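Local coordinates for protein beta-galactoside alpha-2,6-sialyltransferase (Photobacterium sp., PDB 2Z4T) that probably transfers sialic acid from CMP-sialic acid to the 6-position of galactose in beta-galactosides such as lactose, at residues V181-V185 and P211-L216; V224-Y230 and Y286-H291; H55-C61 and K89-N95. All blocks are in the same frame, centred on the assembly; numbering follows the deposited sequence.

How the interactions relate
Interactions 1 and 2 belong to one sialyltransferase domain and touch each other. Leu-213 on helix 205-216 packs on Val-224, Ile-227 and Tyr-286, and this helix is followed by strand 222-230. Interaction 3 lies apart, in the N-terminal immunoglobulin-like domain, its centre about 40 Å from theirs. Interaction 1 is helix on helix, without hydrogen bonds across it. Interaction 2 is a parallel strand pair with backbone bonds, whose Tyr-230 end lies toward the nucleotide site. Interaction 3 is antiparallel, more exposed and adds a disulfide. Interactions 1 and 2 lie closer to the centre of the chain. Interactions 2 and 3 reach the same sheet, in which long strand 103-122 pairs with strands of both domains.

Interaction 1. Residues V181-V185 and P211-L216; sequences VQEIV and PILKEL
Glu-215 lies across Val-181 and Val-185 with its aliphatic part. Its CB sits 3.7 Å from Val-185 CG2. The next carbon, CG, is wedged between the two valines, 3.6 Å from Val-181 CG1 and slightly farther from Val-185 CG2. The chain then bends at chi2 (-54°), which brings OE1 back over the same valine, 4.0 Å from Val-185 CG2. The carboxylate thus lies beside a methyl group and makes no polar bond across the contact. Val-181 uses both of its methyls. CG1 reaches Glu-215 and the carbonyl oxygen of Pro-211. CG2 turns to the preceding turn of the other helix, where it lies 4.0 Å from Pro-211 CB and equally close to Ile-212 CG1.

The two segments belong to helices 178-190 and 205-216. The axes of segments 181-185 and 211-216 approach to 9.8 Å and run at 26° to each other. Strand 194-201 lies between the helices in the chain. They are neighbouring helices of a Rossmann-like alpha/beta domain, as expected for one half of the GT-B fold. Their inner sides rest on the sheet. There Ile-184 packs on Tyr-148, Ile-212 on Leu-198 and Leu-216 on Val-222.

Ile-184 bridges two residues of the partner helix. Its CD1 meets Ile-212 at CG1 and CG2, both at 4.0 Å, and the two side chains stand at about a right angle. Its CG2 is the other arm. With CG1 anti to the carbonyl carbon (chi1 -63°), CG2 is turned to Leu-216, where CD2 is 3.8 Å away and CD1 is only a little more distant. Leu-216 meets this methyl with the forked end of its side chain, one turn on from Ile-212.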
# COMPACT_ATOMS: atom_id res chain seq x y z
N VAL A 181 -12.40 14.04 1.11
CA VAL A 181 -13.80 13.70 1.35
C VAL A 181 -14.69 14.46 0.36
O VAL A 181 -15.51 13.84 -0.34
CB VAL A 181 -14.24 13.96 2.82
CG1 VAL A 181 -15.75 13.82 2.98
CG2 VAL A 181 -13.52 13.03 3.79
N GLN A 182 -14.50 15.78 0.26
CA GLN A 182 -15.24 16.63 -0.69
C GLN A 182 -15.14 16.11 -2.12
O GLN A 182 -16.12 16.07 -2.87
CB GLN A 182 -14.72 18.07 -0.62
CG GLN A 182 -15.11 18.80 0.66
CD GLN A 182 -14.18 19.95 1.01
OE1 GLN A 182 -14.13 20.38 2.17
NE2 GLN A 182 -13.42 20.45 0.03
N GLU A 183 -13.93 15.72 -2.52
CA GLU A 183 -13.76 15.21 -3.88
C GLU A 183 -14.55 13.92 -4.10
O GLU A 183 -15.16 13.73 -5.15
CB GLU A 183 -12.29 15.05 -4.25
CG GLU A 183 -12.06 14.78 -5.74
CD GLU A 183 -12.78 15.81 -6.65
OE1 GLU A 183 -12.61 17.04 -6.42
OE2 GLU A 183 -13.51 15.38 -7.58
N ILE A 184 -14.55 13.05 -3.09
CA ILE A 184 -15.37 11.84 -3.12
C ILE A 184 -16.88 12.18 -3.19
O ILE A 184 -17.65 11.55 -3.94
CB ILE A 184 -15.03 10.94 -1.91
CG1 ILE A 184 -13.57 10.48 -2.00
CG2 ILE A 184 -16.00 9.74 -1.79
CD1 ILE A 184 -13.02 9.92 -0.73
N VAL A 185 -17.30 13.18 -2.43
CA VAL A 185 -18.70 13.59 -2.44
C VAL A 185 -19.11 14.08 -3.83
O VAL A 185 -20.19 13.73 -4.32
CB VAL A 185 -19.00 14.67 -1.38
CG1 VAL A 185 -20.36 15.35 -1.65
CG2 VAL A 185 -18.96 14.04 -0.00
N PRO A 211 -14.94 9.51 8.10
CA PRO A 211 -15.47 10.74 7.47
C PRO A 211 -15.93 10.50 6.04
O PRO A 211 -16.82 11.20 5.56
CB PRO A 211 -14.29 11.71 7.49
CG PRO A 211 -13.38 11.17 8.51
CD PRO A 211 -13.53 9.67 8.47
N ILE A 212 -15.35 9.51 5.37
CA ILE A 212 -15.76 9.18 4.01
C ILE A 212 -17.09 8.43 4.05
O ILE A 212 -18.03 8.76 3.31
CB ILE A 212 -14.73 8.31 3.29
CG1 ILE A 212 -13.39 9.06 3.17
CG2 ILE A 212 -15.27 7.87 1.91
CD1 ILE A 212 -12.19 8.14 2.87
N LEU A 213 -17.19 7.43 4.92
CA LEU A 213 -18.35 6.57 4.93
C LEU A 213 -19.62 7.28 5.39
O LEU A 213 -20.73 6.94 4.97
CB LEU A 213 -18.09 5.29 5.71
CG LEU A 213 -17.13 4.36 4.95
CD1 LEU A 213 -16.64 3.27 5.87
CD2 LEU A 213 -17.80 3.76 3.70
N LYS A 214 -19.47 8.31 6.22
CA LYS A 214 -20.66 8.98 6.65
C LYS A 214 -21.22 9.96 5.64
O LYS A 214 -22.38 10.30 5.70
CB LYS A 214 -20.55 9.53 8.07
CG LYS A 214 -19.67 10.68 8.28
CD LYS A 214 -19.68 10.99 9.81
CE LYS A 214 -20.81 11.94 10.20
NZ LYS A 214 -20.64 12.43 11.61
N GLU A 215 -20.41 10.36 4.67
CA GLU A 215 -20.90 11.12 3.52
C GLU A 215 -21.56 10.18 2.53
O GLU A 215 -22.72 10.37 2.18
CB GLU A 215 -19.78 11.88 2.83
CG GLU A 215 -19.17 12.98 3.65
CD GLU A 215 -20.20 13.96 4.17
OE1 GLU A 215 -21.02 14.46 3.35
OE2 GLU A 215 -20.20 14.22 5.39
N LEU A 216 -20.82 9.17 2.11
CA LEU A 216 -21.29 8.16 1.16
C LEU A 216 -22.55 7.40 1.60
O LEU A 216 -23.35 6.97 0.76
CB LEU A 216 -20.16 7.16 0.87
CG LEU A 216 -19.00 7.73 0.05
CD1 LEU A 216 -18.03 6.64 -0.38
CD2 LEU A 216 -19.55 8.47 -1.17

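Interaction 2. Residues V224-Y230 and Y286-H291; sequences VTNIDLY and YPANYH
Ile-227 to Tyr-230 pair in parallel with Ala-288 to His-291 in the Rossmann-like sheet of the sialyltransferase domain. Ile-227 N donates to Pro-287 O at 2.9 Å, and Ile-227 O takes Asn-289 N at 2.7 Å. Leu-229 continues the pattern: its N bonds Asn-289 O at 2.8 Å, and its O receives His-291 N.

On the side of Ile-227 and Leu-229 the contacts are apolar. Leu-229 CD1 stands over the centre of the Tyr-290 ring, 3.5 Å from the centroid, in a CH-pi contact. That ring is also held at its far end, where OH bonds Val-279 O and Trp-282 N. Ile-227 CD1 meets Tyr-286 CD1 at 3.7 Å.

The side of Asp-228 is mixed, with polar groups and a ring pair. Asn-226 ND2 donates to Asp-228 OD1 at 2.9 Å, from above the carboxylate plane. The imidazole of His-291 makes an offset stack with Tyr-230, whose OH bonds Asp-134. The stack holds for one of two conformers and is less certain for that. Strand 194-201 flanks strand 222-230 on its other edge. Helices and loops, with no strand, connect the two strands, as is typical of the parallel alpha/beta domains of the GT-B fold.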
# COMPACT_ATOMS: atom_id res chain seq x y z
N VAL A 224 -20.07 0.65 -1.96
CA VAL A 224 -18.76 0.39 -1.40
C VAL A 224 -18.51 -1.10 -1.61
O VAL A 224 -19.01 -1.92 -0.86
CB VAL A 224 -18.70 0.78 0.09
CG1 VAL A 224 -17.27 0.63 0.63
CG2 VAL A 224 -19.21 2.23 0.26
N THR A 225 -17.74 -1.44 -2.63
CA THR A 225 -17.59 -2.85 -2.97
C THR A 225 -16.58 -3.59 -2.09
O THR A 225 -16.68 -4.81 -1.95
CB THR A 225 -17.27 -3.07 -4.47
OG1 THR A 225 -15.95 -2.58 -4.77
CG2 THR A 225 -18.32 -2.39 -5.34
N ASN A 226 -15.64 -2.85 -1.50
CA ASN A 226 -14.59 -3.45 -0.65
C ASN A 226 -13.85 -2.42 0.21
O ASN A 226 -13.61 -1.28 -0.23
CB ASN A 226 -13.55 -4.24 -1.49
CG ASN A 226 -12.48 -4.92 -0.63
OD1 ASN A 226 -12.75 -5.94 0.03
ND2 ASN A 226 -11.26 -4.35 -0.61
N ILE A 227 -13.51 -2.84 1.42
CA ILE A 227 -12.57 -2.11 2.26
C ILE A 227 -11.38 -3.02 2.56
O ILE A 227 -11.55 -4.12 3.09
CB ILE A 227 -13.21 -1.60 3.57
CG1 ILE A 227 -14.52 -0.85 3.27
CG2 ILE A 227 -12.22 -0.73 4.34
CD1 ILE A 227 -15.23 -0.31 4.48
N ASP A 228 -10.19 -2.56 2.18
CA ASP A 228 -8.94 -3.24 2.50
C ASP A 228 -8.29 -2.60 3.71
O ASP A 228 -8.17 -1.37 3.79
CB ASP A 228 -7.96 -3.12 1.33
CG ASP A 228 -8.22 -4.15 0.25
OD1 ASP A 228 -8.75 -5.24 0.57
OD2 ASP A 228 -7.86 -3.85 -0.93
N LEU A 229 -7.86 -3.43 4.64
CA LEU A 229 -7.13 -2.95 5.81
C LEU A 229 -5.72 -3.57 5.86
O LEU A 229 -5.56 -4.80 5.90
CB LEU A 229 -7.94 -3.23 7.08
CG LEU A 229 -9.31 -2.55 6.84
CD1 LEU A 229 -10.50 -3.46 7.14
CD2 LEU A 229 -9.43 -1.15 7.45
N TYR A 230 -4.71 -2.70 5.81
CA TYR A 230 -3.33 -3.12 5.84
C TYR A 230 -2.74 -2.57 7.11
O TYR A 230 -2.91 -1.38 7.39
CB TYR A 230 -2.56 -2.58 4.62
CG TYR A 230 -2.92 -3.21 3.30
CD1 TYR A 230 -3.73 -2.54 2.38
CD2 TYR A 230 -2.47 -4.48 2.97
CE1 TYR A 230 -4.10 -3.13 1.15
CE2 TYR A 230 -2.81 -5.09 1.73
CZ TYR A 230 -3.63 -4.40 0.84
OH TYR A 230 -3.95 -5.00 -0.36
N TYR A 286 -19.46 -4.10 5.85
CA TYR A 286 -19.09 -3.90 4.46
C TYR A 286 -18.36 -5.13 4.00
O TYR A 286 -17.84 -5.87 4.83
CB TYR A 286 -18.17 -2.68 4.31
CG TYR A 286 -18.79 -1.37 4.68
CD1 TYR A 286 -18.57 -0.80 5.94
CD2 TYR A 286 -19.59 -0.68 3.78
CE1 TYR A 286 -19.16 0.41 6.30
CE2 TYR A 286 -20.19 0.54 4.12
CZ TYR A 286 -19.96 1.08 5.39
OH TYR A 286 -20.53 2.29 5.74
N PRO A 287 -18.31 -5.37 2.69
CA PRO A 287 -17.33 -6.37 2.24
C PRO A 287 -15.96 -5.81 2.54
O PRO A 287 -15.68 -4.66 2.16
CB PRO A 287 -17.57 -6.46 0.72
CG PRO A 287 -19.00 -5.90 0.52
CD PRO A 287 -19.08 -4.81 1.56
N ALA A 288 -15.12 -6.58 3.23
CA ALA A 288 -13.86 -6.05 3.72
C ALA A 288 -12.83 -7.15 3.83
O ALA A 288 -13.19 -8.30 4.05
CB ALA A 288 -14.06 -5.40 5.07
N ASN A 289 -11.56 -6.80 3.66
CA ASN A 289 -10.47 -7.75 3.88
C ASN A 289 -9.38 -7.17 4.78
O ASN A 289 -8.88 -6.07 4.52
CB ASN A 289 -9.89 -8.23 2.54
CG ASN A 289 -10.88 -9.08 1.75
OD1 ASN A 289 -11.60 -8.58 0.89
ND2 ASN A 289 -10.96 -10.36 2.08
N TYR A 290 -9.07 -7.90 5.86
CA TYR A 290 -7.95 -7.53 6.74
C TYR A 290 -6.68 -8.27 6.33
O TYR A 290 -6.57 -9.50 6.44
CB TYR A 290 -8.25 -7.81 8.22
CG TYR A 290 -9.29 -6.90 8.83
CD1 TYR A 290 -8.93 -5.83 9.66
CD2 TYR A 290 -10.64 -7.11 8.58
CE1 TYR A 290 -9.90 -5.00 10.23
CE2 TYR A 290 -11.61 -6.30 9.14
CZ TYR A 290 -11.24 -5.25 9.96
OH TYR A 290 -12.23 -4.46 10.48
N HIS A 291 -5.69 -7.51 5.89
CA HIS A 291 -4.42 -8.10 5.49
C HIS A 291 -3.41 -7.98 6.62
O HIS A 291 -2.77 -6.95 6.79
CB HIS A 291 -3.92 -7.43 4.21
CG HIS A 291 -4.91 -7.47 3.10
ND1 HIS A 291 -5.90 -6.52 2.95
CD2 HIS A 291 -5.10 -8.36 2.10
CE1 HIS A 291 -6.64 -6.81 1.90
NE2 HIS A 291 -6.18 -7.93 1.37

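Interaction 3. Residues H55-C61 and K89-N95; sequences HSWVQTC and KYCFDFN
Cys-61 and Cys-91 join the two strands covalently. Their SG atoms are 2.1 Å apart, with a chi3 of 71°. The bond spans a hydrogen-bonded pair of an antiparallel sheet, and Cys-91 N also donates to Cys-61 O.

The backbone bonds form two regular pairs before that point. Ser-56 and Asn-95 exchange N-H and O in both directions, each bond at 2.9 Å. Val-58 and Asp-93 also bond both ways, less evenly. Next to the disulfide the register slips by one residue. Thr-60 N reaches Cys-91 O at 2.7 Å, and Cys-61 N makes a weak bond to the same oxygen. Both residues face Cys-91, which makes this a classic beta bulge.

Aromatic contacts lie on the side of Trp-57. Phe-94 CB sits over the six-membered ring of Trp-57, 3.4 Å from its centroid, in a CH-pi contact. The Phe-94 ring itself meets the indole obliquely, the planes at 53°. With CG anti to the backbone N (chi1 168°) it is carried toward Trp-57 NE1 and CE2 and on to His-55 CD2. The indole NE1 is satisfied by Ile-75 O, and Phe-52 meets the Phe-94 ring edge-to-face. Farther along, the Phe-92 ring lies alongside Gln-59.

Polar contacts lie on the other side. One water joins Ser-56 OG at 2.8 Å, donates to Asp-93 O at 2.6 Å and accepts from Asn-95 ND2 at 3.0 Å. It ties both strands together beside their backbone bonds.

Strand 52-61 pairs with strand 88-98 on the edge away from strand 103-122, consistent with an outer strand of the immunoglobulin-like sandwich. The chemistry implies a pair that is largely aromatic on the side of Trp-57, and mostly polar, with the disulfide, on the side of Ser-56. The disulfide probably helps hold the shifted register at the bulge.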
# COMPACT_ATOMS: atom_id res chain seq x y z
N HIS A 55 -19.76 6.78 -46.65
CA HIS A 55 -19.98 5.71 -45.71
C HIS A 55 -21.27 5.52 -44.92
O HIS A 55 -22.29 6.17 -45.13
CB HIS A 55 -18.95 6.06 -44.63
CG HIS A 55 -19.40 7.20 -43.75
ND1 HIS A 55 -19.78 8.43 -44.26
CD2 HIS A 55 -19.58 7.27 -42.41
CE1 HIS A 55 -20.16 9.21 -43.27
NE2 HIS A 55 -20.05 8.54 -42.14
N SER A 56 -21.16 4.62 -43.94
CA SER A 56 -22.23 4.32 -42.99
C SER A 56 -21.67 3.93 -41.61
O SER A 56 -20.66 3.22 -41.52
CB SER A 56 -23.13 3.19 -43.51
OG SER A 56 -22.46 1.93 -43.53
N TRP A 57 -22.33 4.44 -40.57
CA TRP A 57 -22.17 3.97 -39.19
C TRP A 57 -23.49 3.36 -38.71
O TRP A 57 -24.56 3.93 -38.93
CB TRP A 57 -21.80 5.10 -38.26
CG TRP A 57 -20.36 5.43 -38.17
CD1 TRP A 57 -19.74 6.54 -38.66
CD2 TRP A 57 -19.33 4.65 -37.51
NE1 TRP A 57 -18.40 6.51 -38.34
CE2 TRP A 57 -18.12 5.37 -37.64
CE3 TRP A 57 -19.32 3.43 -36.82
CZ2 TRP A 57 -16.90 4.89 -37.13
CZ3 TRP A 57 -18.11 2.96 -36.29
CH2 TRP A 57 -16.91 3.69 -36.46
N VAL A 58 -23.41 2.20 -38.06
CA VAL A 58 -24.62 1.50 -37.63
C VAL A 58 -24.44 0.89 -36.25
O VAL A 58 -23.48 0.14 -36.00
CB VAL A 58 -25.03 0.41 -38.64
CG1 VAL A 58 -26.24 -0.38 -38.11
CG2 VAL A 58 -25.35 1.01 -39.99
N GLN A 59 -25.35 1.21 -35.34
CA GLN A 59 -25.35 0.53 -34.07
C GLN A 59 -25.87 -0.88 -34.28
O GLN A 59 -26.93 -1.11 -34.86
CB GLN A 59 -26.16 1.25 -33.01
CG GLN A 59 -25.99 0.59 -31.66
CD GLN A 59 -26.75 1.30 -30.57
OE1 GLN A 59 -27.22 0.66 -29.63
NE2 GLN A 59 -26.86 2.61 -30.69
N THR A 60 -25.10 -1.81 -33.76
CA THR A 60 -25.20 -3.17 -34.19
C THR A 60 -25.47 -4.12 -33.00
O THR A 60 -25.93 -5.23 -33.18
CB THR A 60 -23.93 -3.43 -35.03
OG1 THR A 60 -24.32 -3.54 -36.41
CG2 THR A 60 -23.18 -4.61 -34.61
N CYS A 61 -25.22 -3.63 -31.79
CA CYS A 61 -25.64 -4.32 -30.61
C CYS A 61 -25.72 -3.30 -29.49
O CYS A 61 -25.15 -2.22 -29.59
CB CYS A 61 -24.68 -5.46 -30.26
SG CYS A 61 -23.30 -4.99 -29.22
N LYS A 89 -22.16 -4.20 -23.22
CA LYS A 89 -21.42 -3.96 -24.46
C LYS A 89 -22.30 -3.33 -25.53
O LYS A 89 -23.46 -3.71 -25.70
CB LYS A 89 -20.75 -5.26 -24.97
CG LYS A 89 -19.62 -5.74 -24.01
CD LYS A 89 -18.93 -7.05 -24.43
CE LYS A 89 -17.95 -7.57 -23.34
NZ LYS A 89 -18.68 -7.88 -22.08
N TYR A 90 -21.73 -2.35 -26.24
CA TYR A 90 -22.39 -1.68 -27.37
C TYR A 90 -21.51 -1.86 -28.62
O TYR A 90 -20.29 -1.76 -28.54
CB TYR A 90 -22.67 -0.19 -27.06
CG TYR A 90 -23.89 -0.03 -26.19
CD1 TYR A 90 -23.83 -0.29 -24.82
CD2 TYR A 90 -25.13 0.31 -26.75
CE1 TYR A 90 -24.97 -0.20 -24.03
CE2 TYR A 90 -26.27 0.40 -25.96
CZ TYR A 90 -26.19 0.16 -24.61
OH TYR A 90 -27.32 0.25 -23.85
N CYS A 91 -22.14 -2.14 -29.76
CA CYS A 91 -21.42 -2.39 -31.02
C CYS A 91 -21.80 -1.39 -32.11
O CYS A 91 -22.97 -1.02 -32.25
CB CYS A 91 -21.75 -3.76 -31.56
SG CYS A 91 -21.62 -5.12 -30.42
N PHE A 92 -20.80 -0.99 -32.89
CA PHE A 92 -20.97 -0.07 -34.01
C PHE A 92 -20.14 -0.55 -35.19
O PHE A 92 -18.94 -0.85 -35.05
CB PHE A 92 -20.56 1.36 -33.59
CG PHE A 92 -21.34 1.88 -32.42
CD1 PHE A 92 -20.87 1.71 -31.13
CD2 PHE A 92 -22.58 2.48 -32.61
CE1 PHE A 92 -21.60 2.16 -30.03
CE2 PHE A 92 -23.33 2.93 -31.51
CZ PHE A 92 -22.84 2.77 -30.22
N ASP A 93 -20.78 -0.66 -36.35
CA ASP A 93 -20.08 -1.12 -37.54
C ASP A 93 -19.92 0.02 -38.52
O ASP A 93 -20.92 0.58 -38.98
CB ASP A 93 -20.88 -2.23 -38.23
CG ASP A 93 -21.02 -3.47 -37.36
OD1 ASP A 93 -21.39 -4.52 -37.93
OD2 ASP A 93 -20.79 -3.39 -36.14
N PHE A 94 -18.68 0.35 -38.86
CA PHE A 94 -18.39 1.35 -39.90
C PHE A 94 -18.15 0.69 -41.25
O PHE A 94 -17.39 -0.28 -41.34
CB PHE A 94 -17.16 2.19 -39.51
CG PHE A 94 -16.60 3.04 -40.63
CD1 PHE A 94 -17.08 4.33 -40.85
CD2 PHE A 94 -15.56 2.57 -41.44
CE1 PHE A 94 -16.55 5.12 -41.89
CE2 PHE A 94 -15.03 3.37 -42.47
CZ PHE A 94 -15.52 4.64 -42.69
N ASN A 95 -18.79 1.21 -42.30
CA ASN A 95 -18.45 0.83 -43.68
C ASN A 95 -18.11 2.06 -44.51
O ASN A 95 -18.81 3.07 -44.43
CB ASN A 95 -19.59 0.07 -44.37
CG ASN A 95 -19.66 -1.39 -43.96
OD1 ASN A 95 -18.90 -2.23 -44.45
ND2 ASN A 95 -20.58 -1.71 -43.04
O HOH W 1 -22.01 0.33 -41.32